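Oxidoreductase, NAD-binding/iron-sulfur cluster-binding protein (Nitratireductor pacificus pht-3B, PDB 6ZY0) probably catalyses the reductive removal of halogens from organic compounds, using a bound cobalamin and two [4Fe-4S] clusters. Local coordinates at residues R294-P299 with P530-L535; P349-M354 with A452-A457; Q582-A587 with G657-D662. The protein carries 1 engineered substitution. All blocks are in the same frame, centred on the assembly; numbering follows the deposited sequence.

Interaction 1. Residues R294-P299 with P530-L535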
# COMPACT_ATOMS: atom_id res chain seq x y z
N ARG A 294 20.28 -11.57 5.93
CA ARG A 294 20.97 -12.74 5.38
C ARG A 294 20.21 -13.30 4.18
O ARG A 294 18.99 -13.50 4.23
CB ARG A 294 21.14 -13.82 6.44
CG ARG A 294 22.16 -14.87 6.05
CD ARG A 294 21.97 -16.16 6.82
NE ARG A 294 22.70 -16.12 8.08
CZ ARG A 294 22.49 -16.97 9.09
NH1 ARG A 294 21.59 -17.93 8.97
NH2 ARG A 294 23.20 -16.85 10.20
N ARG A 295 20.94 -13.56 3.11
CA ARG A 295 20.37 -14.20 1.93
C ARG A 295 20.69 -15.68 1.94
O ARG A 295 21.69 -16.13 2.51
CB ARG A 295 20.91 -13.55 0.65
CG ARG A 295 20.67 -12.06 0.60
CD ARG A 295 19.34 -11.75 -0.05
NE ARG A 295 18.89 -10.40 0.32
CZ ARG A 295 17.84 -9.80 -0.21
NH1 ARG A 295 17.11 -10.41 -1.14
NH2 ARG A 295 17.51 -8.59 0.19
N VAL A 296 19.81 -16.45 1.31
CA VAL A 296 19.97 -17.89 1.15
C VAL A 296 19.50 -18.26 -0.24
O VAL A 296 18.70 -17.55 -0.86
CB VAL A 296 19.21 -18.68 2.24
CG1 VAL A 296 19.87 -18.49 3.59
CG2 VAL A 296 17.81 -18.15 2.36
N ASP A 297 20.03 -19.37 -0.76
CA ASP A 297 19.69 -19.80 -2.11
C ASP A 297 18.28 -20.36 -2.16
O ASP A 297 17.56 -20.16 -3.15
CB ASP A 297 20.70 -20.83 -2.60
CG ASP A 297 22.09 -20.24 -2.76
OD1 ASP A 297 22.27 -19.39 -3.65
OD2 ASP A 297 22.99 -20.62 -1.97
N GLU A 298 17.87 -21.06 -1.11
CA GLU A 298 16.53 -21.60 -1.00
C GLU A 298 15.81 -20.96 0.17
O GLU A 298 16.45 -20.57 1.16
CB GLU A 298 16.56 -23.12 -0.82
CG GLU A 298 16.70 -23.87 -2.13
CD GLU A 298 17.25 -25.27 -1.93
OE1 GLU A 298 18.10 -25.45 -1.03
OE2 GLU A 298 16.83 -26.17 -2.68
N PRO A 299 14.49 -20.83 0.11
CA PRO A 299 13.76 -20.20 1.20
C PRO A 299 13.89 -20.98 2.50
O PRO A 299 14.26 -22.16 2.53
CB PRO A 299 12.31 -20.19 0.71
CG PRO A 299 12.42 -20.35 -0.76
CD PRO A 299 13.59 -21.24 -0.98
N PRO A 530 16.17 -15.46 -1.81
CA PRO A 530 15.36 -15.46 -0.59
C PRO A 530 16.15 -14.97 0.61
O PRO A 530 17.39 -14.99 0.62
CB PRO A 530 14.96 -16.93 -0.43
CG PRO A 530 15.01 -17.49 -1.81
CD PRO A 530 16.03 -16.71 -2.58
N ILE A 531 15.42 -14.53 1.64
CA ILE A 531 16.04 -13.99 2.85
C ILE A 531 15.75 -14.91 4.03
O ILE A 531 14.81 -15.72 4.02
CB ILE A 531 15.56 -12.56 3.16
CG1 ILE A 531 14.04 -12.52 3.26
CG2 ILE A 531 16.06 -11.59 2.12
CD1 ILE A 531 13.50 -11.19 3.72
N ASP A 532 16.57 -14.75 5.08
CA ASP A 532 16.47 -15.53 6.31
C ASP A 532 16.79 -14.60 7.47
O ASP A 532 17.96 -14.33 7.74
CB ASP A 532 17.42 -16.73 6.28
CG ASP A 532 17.37 -17.55 7.56
OD1 ASP A 532 16.59 -17.22 8.48
OD2 ASP A 532 18.12 -18.55 7.64
N PHE A 533 15.76 -14.13 8.17
CA PHE A 533 15.98 -13.28 9.34
C PHE A 533 15.45 -13.93 10.61
O PHE A 533 15.09 -13.25 11.57
CB PHE A 533 15.38 -11.89 9.14
CG PHE A 533 13.91 -11.88 8.79
CD1 PHE A 533 13.48 -12.14 7.50
CD2 PHE A 533 12.97 -11.55 9.75
CE1 PHE A 533 12.14 -12.11 7.18
CE2 PHE A 533 11.62 -11.52 9.43
CZ PHE A 533 11.20 -11.80 8.15
N GLY A 534 15.42 -15.26 10.63
CA GLY A 534 15.06 -16.00 11.83
C GLY A 534 13.59 -16.06 12.13
O GLY A 534 13.23 -16.42 13.26
N LEU A 535 12.72 -15.76 11.17
CA LEU A 535 11.29 -15.67 11.44
C LEU A 535 10.67 -17.02 11.74
O LEU A 535 9.69 -17.09 12.49
CB LEU A 535 10.56 -15.02 10.27
CG LEU A 535 9.08 -14.83 10.56
CD1 LEU A 535 8.90 -13.74 11.60
CD2 LEU A 535 8.30 -14.53 9.31
O HOH W 1 19.02 -12.04 8.42
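Arg294 and Val296 pair through their backbones with residues 530-532. Asp532 N donates to Arg294 O at 2.9 Å, and Val296 N donates to Pro530 O at 2.9 Å. Together they make a single beta bridge between Arg295 and Ile531. A water extends the pairing, accepting from Arg294 N and donating to Asp532 O.

One ion pair lies beside the bridge. Arg294 NH1 is 3.8 Å from Asp532 OD2, a long salt bridge with guanidinium and carboxylate planes 90° apart. Asp532 CG lies anti to the backbone N (chi1 179°), which carries the carboxylate alongside Arg294. Asp532 OD1 accepts from Gly534 N at 3.1 Å. This Asx turn orients the carboxylate; Gly534 is the N-cap residue of helix 535-540.

Ile531 CG2 sits over the centre of one guanidinium face of Arg295, 3.4 Å from Arg295 CZ. Arg295 NH1 donates a hydrogen bond to Arg529 O.

Val296, Pro299 and Pro530 make the apolar contacts. Pro530 CG is 4.0 Å from Pro299 CG.

The bridge ties a long loop to a segment of the ferredoxin-type region. Pro299 leans on Leu491 and Met492 of helix 486-492. The side chain of Pro299 is about 6 Å from the cobalamin.

Interaction 2. Residues P349-M354 with A452-A457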
# COMPACT_ATOMS: atom_id res chain seq x y z
N PRO A 349 -12.87 4.18 -8.84
CA PRO A 349 -12.73 4.48 -10.28
C PRO A 349 -11.30 4.36 -10.78
O PRO A 349 -11.07 3.92 -11.91
CB PRO A 349 -13.24 5.92 -10.39
CG PRO A 349 -14.19 6.06 -9.26
CD PRO A 349 -13.56 5.28 -8.14
N LEU A 350 -10.32 4.74 -9.95
CA LEU A 350 -8.93 4.60 -10.36
C LEU A 350 -8.52 3.13 -10.41
O LEU A 350 -7.93 2.67 -11.40
CB LEU A 350 -8.02 5.38 -9.39
CG LEU A 350 -8.07 6.91 -9.40
CD1 LEU A 350 -9.30 7.47 -8.69
CD2 LEU A 350 -6.83 7.45 -8.74
N ILE A 351 -8.86 2.37 -9.36
CA ILE A 351 -8.54 0.95 -9.32
C ILE A 351 -9.08 0.24 -10.55
O ILE A 351 -8.35 -0.47 -11.26
CB ILE A 351 -9.08 0.31 -8.04
CG1 ILE A 351 -8.24 0.73 -6.83
CG2 ILE A 351 -9.12 -1.20 -8.18
CD1 ILE A 351 -8.91 0.48 -5.50
N GLN A 352 -10.36 0.43 -10.84
CA GLN A 352 -11.00 -0.36 -11.89
C GLN A 352 -10.55 0.06 -13.28
O GLN A 352 -10.37 -0.79 -14.16
CB GLN A 352 -12.52 -0.28 -11.74
CG GLN A 352 -13.05 -1.23 -10.68
CD GLN A 352 -14.50 -0.98 -10.31
OE1 GLN A 352 -15.06 0.07 -10.63
NE2 GLN A 352 -15.11 -1.94 -9.62
N ASN A 353 -10.34 1.36 -13.49
CA ASN A 353 -9.97 1.84 -14.82
C ASN A 353 -8.47 1.77 -15.11
O ASN A 353 -8.07 2.08 -16.23
CB ASN A 353 -10.46 3.26 -15.02
CG ASN A 353 -11.95 3.32 -15.23
OD1 ASN A 353 -12.45 3.07 -16.33
ND2 ASN A 353 -12.67 3.65 -14.16
N MET A 354 -7.64 1.39 -14.13
CA MET A 354 -6.25 1.08 -14.44
C MET A 354 -6.10 -0.30 -15.06
O MET A 354 -5.05 -0.59 -15.65
CB MET A 354 -5.39 1.17 -13.18
CG MET A 354 -4.92 2.56 -12.82
SD MET A 354 -3.77 2.51 -11.43
CE MET A 354 -4.90 2.53 -10.05
N ALA A 452 -3.12 0.86 -0.67
CA ALA A 452 -1.93 0.17 -1.14
C ALA A 452 -2.20 -0.55 -2.46
O ALA A 452 -1.34 -0.55 -3.35
CB ALA A 452 -1.41 -0.79 -0.06
N TYR A 453 -3.42 -1.07 -2.64
CA TYR A 453 -3.81 -1.70 -3.90
C TYR A 453 -3.72 -0.72 -5.09
O TYR A 453 -3.06 -1.01 -6.09
CB TYR A 453 -5.21 -2.30 -3.77
CG TYR A 453 -5.29 -3.63 -3.05
CD1 TYR A 453 -6.41 -3.94 -2.31
CD2 TYR A 453 -4.26 -4.58 -3.12
CE1 TYR A 453 -6.54 -5.13 -1.65
CE2 TYR A 453 -4.39 -5.81 -2.45
CZ TYR A 453 -5.53 -6.06 -1.72
OH TYR A 453 -5.68 -7.25 -1.04
N MET A 454 -4.34 0.46 -4.99
CA MET A 454 -4.24 1.35 -6.16
C MET A 454 -2.88 1.99 -6.28
O MET A 454 -2.39 2.23 -7.40
CB MET A 454 -5.34 2.41 -6.15
CG MET A 454 -5.37 3.43 -5.05
SD MET A 454 -4.12 4.70 -5.23
CE MET A 454 -4.24 5.21 -6.88
N ARG A 455 -2.22 2.27 -5.16
CA ARG A 455 -0.91 2.91 -5.29
C ARG A 455 0.08 1.97 -5.95
O ARG A 455 0.87 2.38 -6.81
CB ARG A 455 -0.38 3.35 -3.92
CG ARG A 455 1.05 3.86 -4.00
CD ARG A 455 1.20 5.12 -4.87
NE ARG A 455 0.24 6.16 -4.51
CZ ARG A 455 0.25 6.82 -3.36
NH1 ARG A 455 1.19 6.57 -2.46
NH2 ARG A 455 -0.67 7.75 -3.11
N GLY A 456 -0.02 0.68 -5.64
CA GLY A 456 0.86 -0.29 -6.26
C GLY A 456 0.48 -0.56 -7.70
O GLY A 456 1.35 -0.71 -8.56
N ALA A 457 -0.83 -0.63 -7.97
CA ALA A 457 -1.28 -0.82 -9.35
C ALA A 457 -0.83 0.35 -10.22
O ALA A 457 -0.44 0.15 -11.38
CB ALA A 457 -2.80 -0.98 -9.39
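Pro349 O is gripped twice by Asn353. The backbone N of Asn353 donates to Pro349 O at 3.1 Å, and its side-chain ND2 donates to Pro349 O at 2.8 Å. The side-chain bond is nearly straight (165°), lies in the carbonyl plane on a lone pair, and holds the amide of Asn353 against its own helix.

The contact with 452-457 is made on another side of this helix, and no hydrogen bond crosses it. Met454 is its centre. Ile351 CG1 meets Met454 CB at 3.4 Å, tighter than usual for two carbons, and the two side chains cross at about a right angle. Met454 CG stands between its backbone N and carbonyl carbon (chi1 65°), and two further bends fold the chain back. This brings Met454 CE alongside Leu350, 3.9 Å from Leu350 CD2.

Met354 reaches across from the end of its segment. Its chain is bent at the last torsion (chi3 -86°), which sets Met354 CE 3.9 Å from Met454 CB and 4.1 Å from Ala457 CB. Met354 SD lies 3.8 Å from Ala457 C. With an alanine here the sulfur and methyl go, and a gap is likely to open beside Ala457 CB and on the Met354 side of Met454 CB.

Other helices close the core. Leu350 and Met454 both touch Ile182 of helix 168-189, and Met354 rests on Tyr80 and Leu83 of helix 74-85. Arg455 points away and forms salt bridges with Glu178 and Asp118.

This is buried helix-to-helix packing between 342-353 and 445-469. The second helix carries Tyr453, which touches the cobalamin, consistent with a second layer behind the cofactor pocket.

Interaction 3. Residues Q582-A587 with G657-D662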
# COMPACT_ATOMS: atom_id res chain seq x y z
N GLN A 582 -18.71 -9.64 7.73
CA GLN A 582 -18.84 -8.93 8.99
C GLN A 582 -19.30 -7.50 8.75
O GLN A 582 -18.87 -6.84 7.80
CB GLN A 582 -17.52 -8.99 9.78
CG GLN A 582 -16.38 -8.11 9.31
CD GLN A 582 -16.38 -6.75 9.97
OE1 GLN A 582 -17.02 -6.55 11.00
NE2 GLN A 582 -15.59 -5.83 9.43
N MET A 583 -20.22 -7.04 9.60
CA MET A 583 -20.99 -5.83 9.35
C MET A 583 -20.58 -4.67 10.25
O MET A 583 -21.16 -3.58 10.13
CB MET A 583 -22.48 -6.10 9.55
CG MET A 583 -23.10 -7.03 8.53
SD MET A 583 -24.61 -7.71 9.24
CE MET A 583 -24.05 -8.13 10.89
N LYS A 584 -19.64 -4.88 11.17
CA LYS A 584 -19.11 -3.82 12.02
C LYS A 584 -17.77 -3.29 11.50
O LYS A 584 -16.91 -2.89 12.29
CB LYS A 584 -18.98 -4.32 13.46
CG LYS A 584 -20.32 -4.62 14.11
CD LYS A 584 -20.17 -5.35 15.45
CE LYS A 584 -20.16 -4.37 16.62
NZ LYS A 584 -19.64 -4.97 17.88
N GLY A 585 -17.60 -3.27 10.19
CA GLY A 585 -16.41 -2.71 9.57
C GLY A 585 -16.44 -2.98 8.08
O GLY A 585 -17.39 -3.56 7.55
N SER A 586 -15.37 -2.56 7.41
CA SER A 586 -15.19 -2.84 5.99
C SER A 586 -13.96 -3.74 5.83
O SER A 586 -12.83 -3.27 5.93
CB SER A 586 -15.04 -1.56 5.18
OG SER A 586 -15.20 -1.81 3.80
N ALA A 587 -14.21 -5.03 5.59
CA ALA A 587 -13.18 -6.06 5.50
C ALA A 587 -12.45 -6.22 6.83
O ALA A 587 -13.00 -5.89 7.88
CB ALA A 587 -12.19 -5.76 4.37
N GLY A 657 -22.90 -1.17 14.09
CA GLY A 657 -21.90 -0.76 15.03
C GLY A 657 -20.51 -0.73 14.41
O GLY A 657 -20.34 -0.64 13.19
N THR A 658 -19.51 -0.81 15.28
CA THR A 658 -18.13 -0.65 14.86
C THR A 658 -17.23 -1.50 15.74
O THR A 658 -17.26 -1.37 16.97
CB THR A 658 -17.72 0.82 14.95
OG1 THR A 658 -18.52 1.58 14.03
CG2 THR A 658 -16.25 0.99 14.61
N ASN A 659 -16.44 -2.37 15.12
CA ASN A 659 -15.46 -3.15 15.86
C ASN A 659 -14.47 -2.21 16.54
O ASN A 659 -13.87 -1.34 15.89
CB ASN A 659 -14.71 -4.10 14.92
CG ASN A 659 -15.59 -5.23 14.43
OD1 ASN A 659 -16.27 -5.90 15.20
ND2 ASN A 659 -15.58 -5.46 13.12
N GLU A 660 -14.31 -2.37 17.86
CA GLU A 660 -13.35 -1.59 18.64
C GLU A 660 -12.57 -2.54 19.55
O GLU A 660 -12.52 -2.38 20.77
CB GLU A 660 -14.05 -0.50 19.43
CG GLU A 660 -14.67 0.57 18.55
CD GLU A 660 -15.43 1.62 19.33
OE1 GLU A 660 -16.14 1.26 20.30
OE2 GLU A 660 -15.33 2.82 18.97
N ARG A 661 -11.94 -3.53 18.92
CA ARG A 661 -11.27 -4.59 19.65
C ARG A 661 -9.97 -4.12 20.28
O ARG A 661 -9.20 -3.35 19.69
CB ARG A 661 -10.97 -5.77 18.71
CG ARG A 661 -12.11 -6.16 17.81
CD ARG A 661 -11.82 -7.48 17.13
NE ARG A 661 -12.92 -7.89 16.27
CZ ARG A 661 -13.96 -8.61 16.69
NH1 ARG A 661 -14.04 -9.00 17.95
NH2 ARG A 661 -14.93 -8.93 15.84
N ASP A 662 -9.72 -4.59 21.50
CA ASP A 662 -8.42 -4.51 22.16
C ASP A 662 -7.93 -5.92 22.42
O ASP A 662 -8.63 -6.90 22.14
CB ASP A 662 -8.51 -3.71 23.46
CG ASP A 662 -9.20 -2.38 23.28
OD1 ASP A 662 -8.57 -1.46 22.71
OD2 ASP A 662 -10.38 -2.27 23.70
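The side-chain amides of Gln582 and Asn659 meet from opposite directions, their planes 33° apart. Asn659 ND2 donates to Gln582 OE1 at 2.8 Å. Gln582 OE1 lies near the amide plane of Asn659, but the donor stands 46° out of the Gln582 carbonyl plane and so misses the lone pairs. Lys584 CB packs against the Asn659 amide, 3.6 Å from Asn659 CG.

Each amide has further polar partners. Gln582 OE1 also takes a weak bond from Lys584 N, and Gln582 NE2 donates to Ala587 O at 3.0 Å. Gln582 is bent at its second torsion (chi2 91°), which curls its amide back over its own loop. Asp441 O accepts from both Gln582 NE2 and Asn659 ND2, so one outside carbonyl joins the two buried amides.

One backbone hydrogen bond crosses the contact. Asn659 N donates to Lys584 O at 2.9 Å, in the carbonyl plane and on a lone pair. The aliphatic part of Lys584 then runs along Gly657 and Thr658, with Lys584 CG 3.9 Å from Gly657 C. Gly585 and Gly657 sit where there is little room for a side chain.

The loop 582-587 links helix 572-581 to helix 590-594 within the dicluster region. The side chain of Gln582 is about 8 Å from an iron-sulfur cluster. It is also about 5 Å from the side chain of Cys588, which lines a cluster pocket. Ser586 and Ala587 rest on Ala446 of helix 445-469. From the other loop, Asn659 touches Tyr578 of helix 572-581, and Thr658 OG1 accepts a hydrogen bond from Trp443 NE1.

In the fold
The three contacts are separate, and none touches another. Centres of interactions 1 and 2 are 31 Å apart, those of 1 and 3 are 36 Å apart, and those of 2 and 3 are 25 Å apart. Interaction 2 is nested within the long span closed by interaction 1, while interaction 3 follows both. Helix 445-469 links two of them: it forms one side of interaction 2, and its Ala446 meets the loop of interaction 3. Interactions 1 and 3 each pair a segment of the iron-sulfur region with a loop far away in sequence. Interaction 2 lies apart from that region, in the buried helical core.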